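Local coordinates for translation initiation factor eIF2B subunit delta (Schizosaccharomyces pombe, PDB 5B04), which serves as one component of the eIF2B complex, which catalyses exchange of GDP for GTP on the gamma subunit of translation initiation factor eIF2, at residues T273-S278 against Y353-T358; V299-E304 against V324-L329; G357-S362 against K431-P436. One frame throughout, in Å; residues are numbered along the deposited sequence.

Contact 1. Residues T273-S278 against Y353-T358. With PO4 (phosphate ion), chain O.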
ATOM      1  N   THR G 273      24.381  10.931  10.607  1.00 49.98           N
ATOM      2  CA  THR G 273      23.949  10.265  11.801  1.00 60.96           C
ATOM      3  C   THR G 273      22.699  10.932  12.266  1.00 58.44           C
ATOM      4  O   THR G 273      22.600  12.121  12.177  1.00 49.62           O
ATOM      5  CB  THR G 273      24.961  10.406  12.907  1.00 58.00           C
ATOM      6  OG1 THR G 273      24.402   9.888  14.110  1.00 60.04           O
ATOM      7  CG2 THR G 273      25.274  11.825  13.104  1.00 54.94           C
ATOM      8  N   TYR G 274      21.746  10.164  12.761  1.00 52.88           N
ATOM      9  CA  TYR G 274      20.485  10.715  13.179  1.00 54.14           C
ATOM     10  C   TYR G 274      20.477  10.685  14.688  1.00 48.60           C
ATOM     11  O   TYR G 274      20.877   9.739  15.294  1.00 63.14           O
ATOM     12  CB  TYR G 274      19.383   9.977  12.452  1.00 40.41           C
ATOM     13  CG  TYR G 274      17.993  10.266  12.902  1.00 44.10           C
ATOM     14  CD1 TYR G 274      17.526  11.541  13.016  1.00 59.89           C
ATOM     15  CD2 TYR G 274      17.148   9.259  13.186  1.00 45.52           C
ATOM     16  CE1 TYR G 274      16.246  11.789  13.423  1.00 57.80           C
ATOM     17  CE2 TYR G 274      15.879   9.502  13.598  1.00 51.46           C
ATOM     18  CZ  TYR G 274      15.440  10.765  13.710  1.00 55.92           C
ATOM     19  OH  TYR G 274      14.169  10.969  14.109  1.00 56.77           O
ATOM     20  N   LEU G 275      19.985  11.743  15.291  1.00 54.48           N
ATOM     21  CA  LEU G 275      19.865  11.817  16.720  1.00 57.98           C
ATOM     22  C   LEU G 275      21.127  11.725  17.561  1.00 63.03           C
ATOM     23  O   LEU G 275      22.067  12.423  17.307  1.00 74.07           O
ATOM     24  CB  LEU G 275      18.757  10.883  17.086  1.00 52.04           C
ATOM     25  CG  LEU G 275      17.487  11.427  16.458  1.00 54.00           C
ATOM     26  CD1 LEU G 275      16.333  10.489  16.664  1.00 45.65           C
ATOM     27  CD2 LEU G 275      17.143  12.757  17.057  1.00 62.43           C
ATOM     28  N   HIS G 276      21.128  10.890  18.583  1.00 61.58           N
ATOM     29  CA  HIS G 276      22.234  10.829  19.473  1.00 64.39           C
ATOM     30  C   HIS G 276      22.389   9.346  19.707  1.00 68.76           C
ATOM     31  O   HIS G 276      21.634   8.778  20.445  1.00 59.08           O
ATOM     32  CB  HIS G 276      22.099  11.498  20.814  1.00 65.35           C
ATOM     33  CG  HIS G 276      23.315  11.467  21.675  1.00 73.43           C
ATOM     34  ND1 HIS G 276      24.569  11.764  21.209  1.00 79.02           N
ATOM     35  CD2 HIS G 276      23.458  11.208  22.991  1.00 78.98           C
ATOM     36  CE1 HIS G 276      25.437  11.666  22.192  1.00 78.78           C
ATOM     37  NE2 HIS G 276      24.787  11.334  23.285  1.00 76.88           N
ATOM     38  N   SER G 277      23.395   8.741  19.101  1.00 79.44           N
ATOM     39  CA  SER G 277      23.638   7.325  19.253  1.00 73.96           C
ATOM     40  C   SER G 277      25.019   7.103  19.784  1.00 71.88           C
ATOM     41  O   SER G 277      25.972   7.634  19.244  1.00 70.16           O
ATOM     42  CB  SER G 277      23.552   6.650  17.910  1.00 77.24           C
ATOM     43  OG  SER G 277      24.040   5.338  17.989  1.00 79.59           O
ATOM     44  N   SER G 278      25.137   6.319  20.839  1.00 76.88           N
ATOM     45  CA  SER G 278      26.433   6.102  21.419  1.00 69.81           C
ATOM     46  C   SER G 278      27.325   5.395  20.442  1.00 74.23           C
ATOM     47  O   SER G 278      28.395   5.857  20.135  1.00 69.81           O
ATOM     48  CB  SER G 278      26.275   5.244  22.658  1.00 81.64           C
ATOM     49  OG  SER G 278      24.907   5.072  22.964  1.00 96.42           O
ATOM     50  N   TYR G 353      14.948  -1.839  14.295  1.00 44.15           N
ATOM     51  CA  TYR G 353      14.026  -1.209  15.232  1.00 40.53           C
ATOM     52  C   TYR G 353      14.742  -0.130  16.038  1.00 53.26           C
ATOM     53  O   TYR G 353      15.365  -0.417  17.059  1.00 60.27           O
ATOM     54  CB  TYR G 353      13.413  -2.261  16.161  1.00 49.61           C
ATOM     55  CG  TYR G 353      12.375  -1.729  17.124  1.00 43.35           C
ATOM     56  CD1 TYR G 353      11.057  -1.547  16.725  1.00 56.39           C
ATOM     57  CD2 TYR G 353      12.707  -1.431  18.439  1.00 45.54           C
ATOM     58  CE1 TYR G 353      10.103  -1.068  17.606  1.00 54.12           C
ATOM     59  CE2 TYR G 353      11.759  -0.952  19.325  1.00 48.99           C
ATOM     60  CZ  TYR G 353      10.461  -0.773  18.904  1.00 48.64           C
ATOM     61  OH  TYR G 353       9.520  -0.296  19.787  1.00 53.95           O
ATOM     62  N   SER G 354      14.657   1.112  15.568  1.00 59.52           N
ATOM     63  CA  SER G 354      15.333   2.224  16.226  1.00 58.35           C
ATOM     64  C   SER G 354      14.384   3.395  16.463  1.00 60.10           C
ATOM     65  O   SER G 354      13.168   3.218  16.504  1.00 61.07           O
ATOM     66  CB  SER G 354      16.536   2.681  15.400  1.00 57.47           C
ATOM     67  OG  SER G 354      17.230   3.731  16.051  1.00 75.84           O
ATOM     68  N   ARG G 355      14.949   4.591  16.613  1.00 70.01           N
ATOM     69  CA  ARG G 355      14.165   5.783  16.926  1.00 53.67           C
ATOM     70  C   ARG G 355      13.180   6.148  15.816  1.00 57.88           C
ATOM     71  O   ARG G 355      13.348   5.746  14.666  1.00 51.11           O
ATOM     72  CB  ARG G 355      15.091   6.965  17.217  1.00 49.90           C
ATOM     73  CG  ARG G 355      15.883   6.828  18.510  1.00 62.40           C
ATOM     74  CD  ARG G 355      14.967   6.594  19.706  1.00 64.91           C
ATOM     75  NE  ARG G 355      13.844   7.530  19.736  1.00 75.93           N
ATOM     76  CZ  ARG G 355      13.875   8.718  20.329  1.00 84.92           C
ATOM     77  NH1 ARG G 355      14.974   9.126  20.947  1.00 76.99           N
ATOM     78  NH2 ARG G 355      12.804   9.501  20.302  1.00 91.82           N
ATOM     79  N   ALA G 356      12.174   6.940  16.182  1.00 64.90           N
ATOM     80  CA  ALA G 356      10.972   7.166  15.375  1.00 53.34           C
ATOM     81  C   ALA G 356      11.194   7.606  13.924  1.00 62.97           C
ATOM     82  O   ALA G 356      10.378   7.296  13.057  1.00 70.25           O
ATOM     83  CB  ALA G 356      10.084   8.184  16.075  1.00 76.38           C
ATOM     84  N   GLY G 357      12.274   8.331  13.654  1.00 45.38           N
ATOM     85  CA  GLY G 357      12.486   8.868  12.320  1.00 56.12           C
ATOM     86  C   GLY G 357      13.466   8.089  11.463  1.00 64.41           C
ATOM     87  O   GLY G 357      13.741   8.467  10.322  1.00 41.53           O
ATOM     88  N   THR G 358      13.977   6.990  12.007  1.00 56.43           N
ATOM     89  CA  THR G 358      15.062   6.239  11.379  1.00 49.48           C
ATOM     90  C   THR G 358      14.695   5.654  10.012  1.00 52.53           C
ATOM     91  O   THR G 358      15.523   5.637   9.099  1.00 47.65           O
ATOM     92  CB  THR G 358      15.536   5.100  12.301  1.00 57.65           C
ATOM     93  OG1 THR G 358      15.811   5.627  13.605  1.00 50.96           O
ATOM     94  CG2 THR G 358      16.792   4.449  11.749  1.00 47.65           C
TER
HETATM   95  P   PO4 O 501      22.162   3.776  21.674  1.00136.00           P
HETATM   96  O1  PO4 O 501      22.943   3.710  20.383  1.00107.39           O
HETATM   97  O2  PO4 O 501      20.980   4.699  21.498  1.00 94.43           O
HETATM   98  O3  PO4 O 501      21.675   2.393  22.040  1.00 91.98           O
HETATM   99  O4  PO4 O 501      23.050   4.303  22.775  1.00118.90           O
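Y274 pushes the hydroxyl end of its ring against the turn that follows strand 352-355. Its OH stops 3.2 Å from G357 CA. The peptide joining G357 to T358 meets the ring at a slant, with Y274 CE2 3.5 Å from T358 N, and the T358 hydroxyl comes in at the ring edge, in its plane. One ring face is taken by the next residue along: L275 CG sits over the centre of the Y274 ring, 3.3 Å above the plane. L275 then reaches on with CD1, which lies 3.8 Å from R355 CB; the two side chains cross at about a right angle. Y274 closes strand 269-274, a middle strand in the parallel part of a Rossmann-like sheet, and its chi1 of 171° sends the ring off the strand end to the turn. That turn, R355 to T358, is a type I beta turn. R355 O is gripped twice from one face of its carbonyl plane, by T358 N at 3.0 Å and by T358 OG1 at 2.7 Å. With chi1 at -51°, T358 OG1 lies beside its own backbone N, which is why both donors find the same oxygen. Further out, the bent R355 chain carries NE to K431 O and NH1 into a salt bridge with E306. A268 of the neighbouring beta subunit packs on Y274. Past L275 the chain turns into helix 278-289, where S277 is the N-cap residue and donates through OG to a phosphate, 3.1 Å from O1; the ion probably came from the crystallisation liquor.

Contact 2. Residues V299-E304 against V324-L329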
ATOM      1  N   VAL G 299      21.153  14.854  11.728  1.00 55.97           N
ATOM      2  CA  VAL G 299      19.729  15.085  11.528  1.00 47.15           C
ATOM      3  C   VAL G 299      18.988  14.990  12.856  1.00 45.48           C
ATOM      4  O   VAL G 299      19.071  13.977  13.550  1.00 43.67           O
ATOM      5  CB  VAL G 299      19.128  14.080  10.528  1.00 48.21           C
ATOM      6  CG1 VAL G 299      17.624  14.265  10.429  1.00 47.90           C
ATOM      7  CG2 VAL G 299      19.779  14.236   9.163  1.00 52.63           C
ATOM      8  N   ASP G 300      18.267  16.049  13.206  1.00 45.20           N
ATOM      9  CA  ASP G 300      17.553  16.101  14.475  1.00 33.43           C
ATOM     10  C   ASP G 300      16.046  16.030  14.257  1.00 42.42           C
ATOM     11  O   ASP G 300      15.575  16.057  13.119  1.00 46.43           O
ATOM     12  CB  ASP G 300      17.916  17.376  15.237  1.00 50.35           C
ATOM     13  CG  ASP G 300      17.879  17.187  16.740  1.00 61.65           C
ATOM     14  OD1 ASP G 300      17.260  16.206  17.204  1.00 57.16           O
ATOM     15  OD2 ASP G 300      18.475  18.019  17.456  1.00 64.44           O
ATOM     16  N   SER G 301      15.292  15.936  15.349  1.00 40.67           N
ATOM     17  CA  SER G 301      13.836  15.876  15.268  1.00 38.71           C
ATOM     18  C   SER G 301      13.166  16.337  16.560  1.00 47.88           C
ATOM     19  O   SER G 301      13.791  16.379  17.619  1.00 54.96           O
ATOM     20  CB  SER G 301      13.381  14.457  14.927  1.00 55.18           C
ATOM     21  OG  SER G 301      11.967  14.383  14.863  1.00 76.08           O
ATOM     22  N   ARG G 302      11.889  16.689  16.457  1.00 56.79           N
ATOM     23  CA  ARG G 302      11.068  17.018  17.618  1.00 50.72           C
ATOM     24  C   ARG G 302      10.577  15.728  18.283  1.00 58.11           C
ATOM     25  O   ARG G 302      10.644  14.663  17.669  1.00 68.11           O
ATOM     26  CB  ARG G 302       9.890  17.902  17.200  1.00 62.90           C
ATOM     27  CG  ARG G 302      10.256  19.352  16.947  1.00 47.33           C
ATOM     28  CD  ARG G 302       9.061  20.245  17.206  1.00 61.26           C
ATOM     29  NE  ARG G 302       8.587  20.123  18.580  1.00 66.79           N
ATOM     30  CZ  ARG G 302       7.324  20.303  18.954  1.00 70.85           C
ATOM     31  NH1 ARG G 302       6.399  20.608  18.055  1.00 52.07           N
ATOM     32  NH2 ARG G 302       6.987  20.174  20.229  1.00 81.23           N
ATOM     33  N   PRO G 303      10.082  15.805  19.534  1.00 59.65           N
ATOM     34  CA  PRO G 303       9.918  16.953  20.439  1.00 67.99           C
ATOM     35  C   PRO G 303      11.216  17.411  21.102  1.00 73.70           C
ATOM     36  O   PRO G 303      11.546  18.592  21.015  1.00 82.43           O
ATOM     37  CB  PRO G 303       8.926  16.433  21.484  1.00 68.79           C
ATOM     38  CG  PRO G 303       9.124  14.969  21.494  1.00 88.44           C
ATOM     39  CD  PRO G 303       9.484  14.580  20.092  1.00 70.45           C
ATOM     40  N   GLU G 304      11.930  16.506  21.767  1.00 63.80           N
ATOM     41  CA  GLU G 304      13.233  16.851  22.322  1.00 77.98           C
ATOM     42  C   GLU G 304      14.285  16.655  21.240  1.00 63.32           C
ATOM     43  O   GLU G 304      14.137  15.805  20.364  1.00 87.80           O
ATOM     44  CB  GLU G 304      13.560  16.014  23.563  1.00 89.78           C
ATOM     45  CG  GLU G 304      13.887  14.557  23.286  1.00 91.83           C
ATOM     46  CD  GLU G 304      12.663  13.741  22.933  1.00110.69           C
ATOM     47  OE1 GLU G 304      11.555  14.113  23.373  1.00118.37           O
ATOM     48  OE2 GLU G 304      12.808  12.728  22.216  1.00111.34           O
ATOM     49  N   VAL G 324      20.763  19.813  10.520  1.00 47.98           N
ATOM     50  CA  VAL G 324      19.458  20.065   9.913  1.00 46.59           C
ATOM     51  C   VAL G 324      18.357  19.292  10.631  1.00 47.29           C
ATOM     52  O   VAL G 324      18.626  18.306  11.318  1.00 46.45           O
ATOM     53  CB  VAL G 324      19.432  19.674   8.418  1.00 44.30           C
ATOM     54  CG1 VAL G 324      20.392  20.540   7.613  1.00 41.52           C
ATOM     55  CG2 VAL G 324      19.759  18.198   8.247  1.00 46.52           C
ATOM     56  N   MET G 325      17.116  19.740  10.470  1.00 56.44           N
ATOM     57  CA  MET G 325      15.972  18.999  10.991  1.00 48.61           C
ATOM     58  C   MET G 325      15.561  17.923   9.996  1.00 54.91           C
ATOM     59  O   MET G 325      15.922  17.985   8.819  1.00 52.16           O
ATOM     60  CB  MET G 325      14.795  19.930  11.284  1.00 49.42           C
ATOM     61  CG  MET G 325      15.062  20.950  12.375  1.00 44.19           C
ATOM     62  SD  MET G 325      15.677  20.205  13.895  1.00 61.11           S
ATOM     63  CE  MET G 325      14.260  19.240  14.389  1.00 47.29           C
ATOM     64  N   ILE G 326      14.797  16.942  10.468  1.00 48.78           N
ATOM     65  CA  ILE G 326      14.392  15.809   9.641  1.00 41.70           C
ATOM     66  C   ILE G 326      13.521  16.255   8.462  1.00 51.93           C
ATOM     67  O   ILE G 326      13.380  15.535   7.474  1.00 61.74           O
ATOM     68  CB  ILE G 326      13.639  14.748  10.481  1.00 50.74           C
ATOM     69  CG1 ILE G 326      13.551  13.417   9.728  1.00 57.08           C
ATOM     70  CG2 ILE G 326      12.261  15.253  10.887  1.00 49.95           C
ATOM     71  CD1 ILE G 326      12.994  12.282  10.558  1.00 47.99           C
ATOM     72  N   SER G 327      12.956  17.455   8.564  1.00 52.61           N
ATOM     73  CA  SER G 327      12.147  18.016   7.490  1.00 44.67           C
ATOM     74  C   SER G 327      13.006  18.376   6.284  1.00 61.32           C
ATOM     75  O   SER G 327      12.514  18.446   5.157  1.00 64.84           O
ATOM     76  CB  SER G 327      11.396  19.253   7.977  1.00 57.49           C
ATOM     77  OG  SER G 327      10.737  19.000   9.205  1.00 72.02           O
ATOM     78  N   ALA G 328      14.292  18.606   6.529  1.00 60.05           N
ATOM     79  CA  ALA G 328      15.220  18.999   5.475  1.00 48.26           C
ATOM     80  C   ALA G 328      16.020  17.806   4.971  1.00 53.95           C
ATOM     81  O   ALA G 328      17.094  17.971   4.393  1.00 51.61           O
ATOM     82  CB  ALA G 328      16.157  20.087   5.976  1.00 45.03           C
ATOM     83  N   LEU G 329      15.487  16.607   5.189  1.00 46.29           N
ATOM     84  CA  LEU G 329      16.189  15.376   4.842  1.00 45.97           C
ATOM     85  C   LEU G 329      16.489  15.283   3.349  1.00 53.29           C
ATOM     86  O   LEU G 329      17.623  15.012   2.958  1.00 57.80           O
ATOM     87  CB  LEU G 329      15.378  14.158   5.283  1.00 50.96           C
ATOM     88  CG  LEU G 329      16.100  12.819   5.136  1.00 55.71           C
ATOM     89  CD1 LEU G 329      17.401  12.832   5.924  1.00 51.46           C
ATOM     90  CD2 LEU G 329      15.206  11.676   5.585  1.00 41.75           C
TER
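V299 and V324 stand next to each other on one face of the sheet, their side chains crossing at a slant with V299 CG2 4.1 Å from V324 CG2. The other methyl of V299 leans further along the partner chain: a chi1 of 175° places CG1 opposite the backbone N, and V299 CG1 comes to 3.7 Å from I326 CA. L329, at the start of the next helix, brings CD1 to the same valine. On the reverse face D300 meets M325, with D300 CB 3.8 Å from M325 SD. The methionine is bent at both chi2 and chi3, and the curl carries M325 CE past the aspartate to 3.5 Å from S301 CA. The strands are the two parallel arms of a beta-alpha-beta crossover, linked through helix 306-316 and paired here at their C-terminal ends. D300 N donates to V324 O over 3.0 Å, nearly straight and in the carbonyl plane; the next bond, I326 N to D300 O, is bent and weak, and there the pairing ends. The D300 carboxylate turns away from M325: OD1 takes S301 N and G307 N, and OD2 takes Y323 OH. S301 OG donates to R302 O on a lone pair, 3.1 Å away, and touches I326 CG2. An alanine in place of S301 has no hydroxyl to offer, and the R302 carbonyl, part of the cis peptide before P303, would probably be left without this donor and freer to turn. The side chain of R302 forms a salt bridge with E239 of the beta subunit, while S327 OG bonds to F241 O of that same chain.

Contact 3. Residues G357-S362 against K431-P436; sequences GTSLIS and KYDVTP. With PO4 (phosphate ion), chain P.
Two torsions bring D433 and S359 together: chi1 of -164° sets D433 CG opposite its backbone N, which brings OD2 to the first turn of the helix, and chi1 of 57° tucks S359 OG between its own N and carbonyl carbon, facing back. Helix 358-367 of the Rossmann-like domain here runs beside strand 432-435 of the small antiparallel sheet, the segment axes 7.7 Å apart at their closest and 35° from parallel. A strand aspartate thus accepts an amide N-H of the helix's first turn: D433 OD2 takes S359 N at 2.8 Å, the donor standing above the carboxylate plane. S359 OG also points at OD2, but the modelled separation is too short to trust, so this second bond is doubtful. D433 OD1 turns to S389 OG, and F271 of the beta subunit packs over both S359 and D433.

Two residues along the strand, T435 meets the helix with both branches: its OG1 lies 3.4 Å from S359 CA and its CG2 3.6 Å from S362 OG. That serine hydroxyl bonds back to T358 O, reaching it from above the carbonyl plane. Y432 points away from the helix and stacks on H344; its OH, also bonded to R163 NH1, donates to a second phosphate, 2.9 Å from O2.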
ATOM      1  N   GLY G 357      12.274   8.331  13.654  1.00 45.38           N
ATOM      2  CA  GLY G 357      12.486   8.868  12.320  1.00 56.12           C
ATOM      3  C   GLY G 357      13.466   8.089  11.463  1.00 64.41           C
ATOM      4  O   GLY G 357      13.741   8.467  10.322  1.00 41.53           O
ATOM      5  N   THR G 358      13.977   6.990  12.007  1.00 56.43           N
ATOM      6  CA  THR G 358      15.062   6.239  11.379  1.00 49.48           C
ATOM      7  C   THR G 358      14.695   5.654  10.012  1.00 52.53           C
ATOM      8  O   THR G 358      15.523   5.637   9.099  1.00 47.65           O
ATOM      9  CB  THR G 358      15.536   5.100  12.301  1.00 57.65           C
ATOM     10  OG1 THR G 358      15.811   5.627  13.605  1.00 50.96           O
ATOM     11  CG2 THR G 358      16.792   4.449  11.749  1.00 47.65           C
ATOM     12  N   SER G 359      13.462   5.178   9.869  1.00 53.56           N
ATOM     13  CA  SER G 359      13.014   4.606   8.600  1.00 49.53           C
ATOM     14  C   SER G 359      12.996   5.651   7.491  1.00 51.97           C
ATOM     15  O   SER G 359      13.313   5.349   6.340  1.00 48.40           O
ATOM     16  CB  SER G 359      11.626   3.991   8.745  1.00 52.08           C
ATOM     17  OG  SER G 359      10.708   4.960   9.219  1.00 51.98           O
ATOM     18  N   LEU G 360      12.616   6.875   7.842  1.00 53.34           N
ATOM     19  CA  LEU G 360      12.608   7.975   6.885  1.00 49.86           C
ATOM     20  C   LEU G 360      14.025   8.282   6.415  1.00 50.75           C
ATOM     21  O   LEU G 360      14.248   8.578   5.241  1.00 43.58           O
ATOM     22  CB  LEU G 360      11.968   9.221   7.498  1.00 33.06           C
ATOM     23  CG  LEU G 360      10.441   9.202   7.585  1.00 45.07           C
ATOM     24  CD1 LEU G 360       9.929  10.390   8.382  1.00 50.69           C
ATOM     25  CD2 LEU G 360       9.830   9.185   6.192  1.00 30.02           C
ATOM     26  N   ILE G 361      14.978   8.204   7.340  1.00 49.17           N
ATOM     27  CA  ILE G 361      16.388   8.371   7.008  1.00 46.77           C
ATOM     28  C   ILE G 361      16.814   7.319   5.992  1.00 48.22           C
ATOM     29  O   ILE G 361      17.435   7.633   4.975  1.00 50.38           O
ATOM     30  CB  ILE G 361      17.288   8.258   8.257  1.00 48.78           C
ATOM     31  CG1 ILE G 361      16.875   9.277   9.321  1.00 46.33           C
ATOM     32  CG2 ILE G 361      18.751   8.434   7.881  1.00 44.16           C
ATOM     33  CD1 ILE G 361      17.181  10.710   8.949  1.00 52.99           C
ATOM     34  N   SER G 362      16.462   6.070   6.272  1.00 42.12           N
ATOM     35  CA  SER G 362      16.856   4.947   5.432  1.00 44.08           C
ATOM     36  C   SER G 362      16.122   4.941   4.095  1.00 51.19           C
ATOM     37  O   SER G 362      16.676   4.522   3.078  1.00 58.05           O
ATOM     38  CB  SER G 362      16.607   3.630   6.167  1.00 45.53           C
ATOM     39  OG  SER G 362      17.164   3.662   7.469  1.00 49.18           O
ATOM     40  N   LYS G 431       8.089   6.738  19.996  1.00 58.18           N
ATOM     41  CA  LYS G 431       9.526   6.793  20.228  1.00 55.47           C
ATOM     42  C   LYS G 431      10.299   5.979  19.200  1.00 57.50           C
ATOM     43  O   LYS G 431      11.442   6.302  18.879  1.00 62.13           O
ATOM     44  CB  LYS G 431       9.866   6.300  21.637  1.00 56.14           C
ATOM     45  CG  LYS G 431       9.484   7.267  22.744  1.00 74.43           C
ATOM     46  CD  LYS G 431      10.517   7.255  23.861  1.00 72.95           C
ATOM     47  CE  LYS G 431      10.210   8.314  24.909  1.00 93.01           C
ATOM     48  NZ  LYS G 431      11.287   8.415  25.933  1.00 81.85           N
ATOM     49  N   TYR G 432       9.675   4.928  18.678  1.00 58.02           N
ATOM     50  CA  TYR G 432      10.405   3.976  17.849  1.00 56.73           C
ATOM     51  C   TYR G 432       9.825   3.783  16.453  1.00 57.59           C
ATOM     52  O   TYR G 432       8.817   4.388  16.089  1.00 58.82           O
ATOM     53  CB  TYR G 432      10.494   2.635  18.572  1.00 47.11           C
ATOM     54  CG  TYR G 432      11.257   2.737  19.871  1.00 53.42           C
ATOM     55  CD1 TYR G 432      12.640   2.869  19.874  1.00 49.56           C
ATOM     56  CD2 TYR G 432      10.596   2.726  21.091  1.00 49.28           C
ATOM     57  CE1 TYR G 432      13.344   2.974  21.057  1.00 56.21           C
ATOM     58  CE2 TYR G 432      11.292   2.830  22.280  1.00 56.99           C
ATOM     59  CZ  TYR G 432      12.665   2.953  22.257  1.00 60.16           C
ATOM     60  OH  TYR G 432      13.363   3.056  23.438  1.00 82.75           O
ATOM     61  N   ASP G 433      10.478   2.918  15.681  1.00 61.77           N
ATOM     62  CA  ASP G 433      10.279   2.874  14.241  1.00 56.18           C
ATOM     63  C   ASP G 433      10.851   1.595  13.634  1.00 63.24           C
ATOM     64  O   ASP G 433      12.009   1.253  13.873  1.00 69.02           O
ATOM     65  CB  ASP G 433      10.936   4.099  13.610  1.00 59.45           C
ATOM     66  CG  ASP G 433      10.481   4.352  12.198  1.00 70.58           C
ATOM     67  OD1 ASP G 433       9.442   3.794  11.789  1.00 98.43           O
ATOM     68  OD2 ASP G 433      11.163   5.134  11.504  1.00 65.11           O
ATOM     69  N   VAL G 434      10.042   0.895  12.847  1.00 51.92           N
ATOM     70  CA  VAL G 434      10.487  -0.341  12.211  1.00 54.61           C
ATOM     71  C   VAL G 434      10.940  -0.094  10.776  1.00 58.53           C
ATOM     72  O   VAL G 434      10.127   0.178   9.893  1.00 62.84           O
ATOM     73  CB  VAL G 434       9.379  -1.411  12.213  1.00 51.57           C
ATOM     74  CG1 VAL G 434       9.848  -2.660  11.482  1.00 51.53           C
ATOM     75  CG2 VAL G 434       8.968  -1.745  13.638  1.00 47.82           C
ATOM     76  N   THR G 435      12.247  -0.191  10.551  1.00 49.80           N
ATOM     77  CA  THR G 435      12.812   0.007   9.223  1.00 44.11           C
ATOM     78  C   THR G 435      12.964  -1.326   8.498  1.00 53.52           C
ATOM     79  O   THR G 435      13.739  -2.180   8.927  1.00 53.80           O
ATOM     80  CB  THR G 435      14.181   0.706   9.290  1.00 48.96           C
ATOM     81  OG1 THR G 435      14.124   1.795  10.220  1.00 49.64           O
ATOM     82  CG2 THR G 435      14.576   1.229   7.919  1.00 42.54           C
ATOM     83  N   PRO G 436      12.222  -1.504   7.394  1.00 52.36           N
ATOM     84  CA  PRO G 436      12.213  -2.740   6.601  1.00 42.03           C
ATOM     85  C   PRO G 436      13.606  -3.170   6.146  1.00 56.43           C
ATOM     86  O   PRO G 436      14.448  -2.314   5.873  1.00 58.26           O
ATOM     87  CB  PRO G 436      11.331  -2.382   5.396  1.00 52.07           C
ATOM     88  CG  PRO G 436      11.271  -0.891   5.377  1.00 54.92           C
ATOM     89  CD  PRO G 436      11.351  -0.474   6.807  1.00 54.99           C
TER
HETATM   90  P   PO4 P 502      17.132   3.642  22.311  1.00102.99           P
HETATM   91  O1  PO4 P 502      16.978   3.547  20.812  1.00 67.20           O
HETATM   92  O2  PO4 P 502      16.204   2.657  22.979  1.00 62.30           O
HETATM   93  O3  PO4 P 502      18.560   3.322  22.686  1.00 97.95           O
HETATM   94  O4  PO4 P 502      16.793   5.041  22.767  1.00104.46           O

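Overall arrangement
All three contacts are buried. The centre of contact 1 lies about 9 Å from the chain centre, nearest of the three; that of contact 2 lies farthest, at about 19 Å. The beta subunit comes within reach of residues in all three, most in contact 2. Contacts 1 and 2 share the parallel sheet, since strands 269-274 and 294-300 are neighbours joined by backbone bonds between T273, L275 and V299. Contacts 1 and 3 share G357 and T358, and both use the antiparallel sheet, where S354 pairs with D433. Chemistry follows place: contact 2 combines strand pairing with apolar packing, contact 1 sets a ring against a turn, and contact 3 relies on a carboxylate at a helix start.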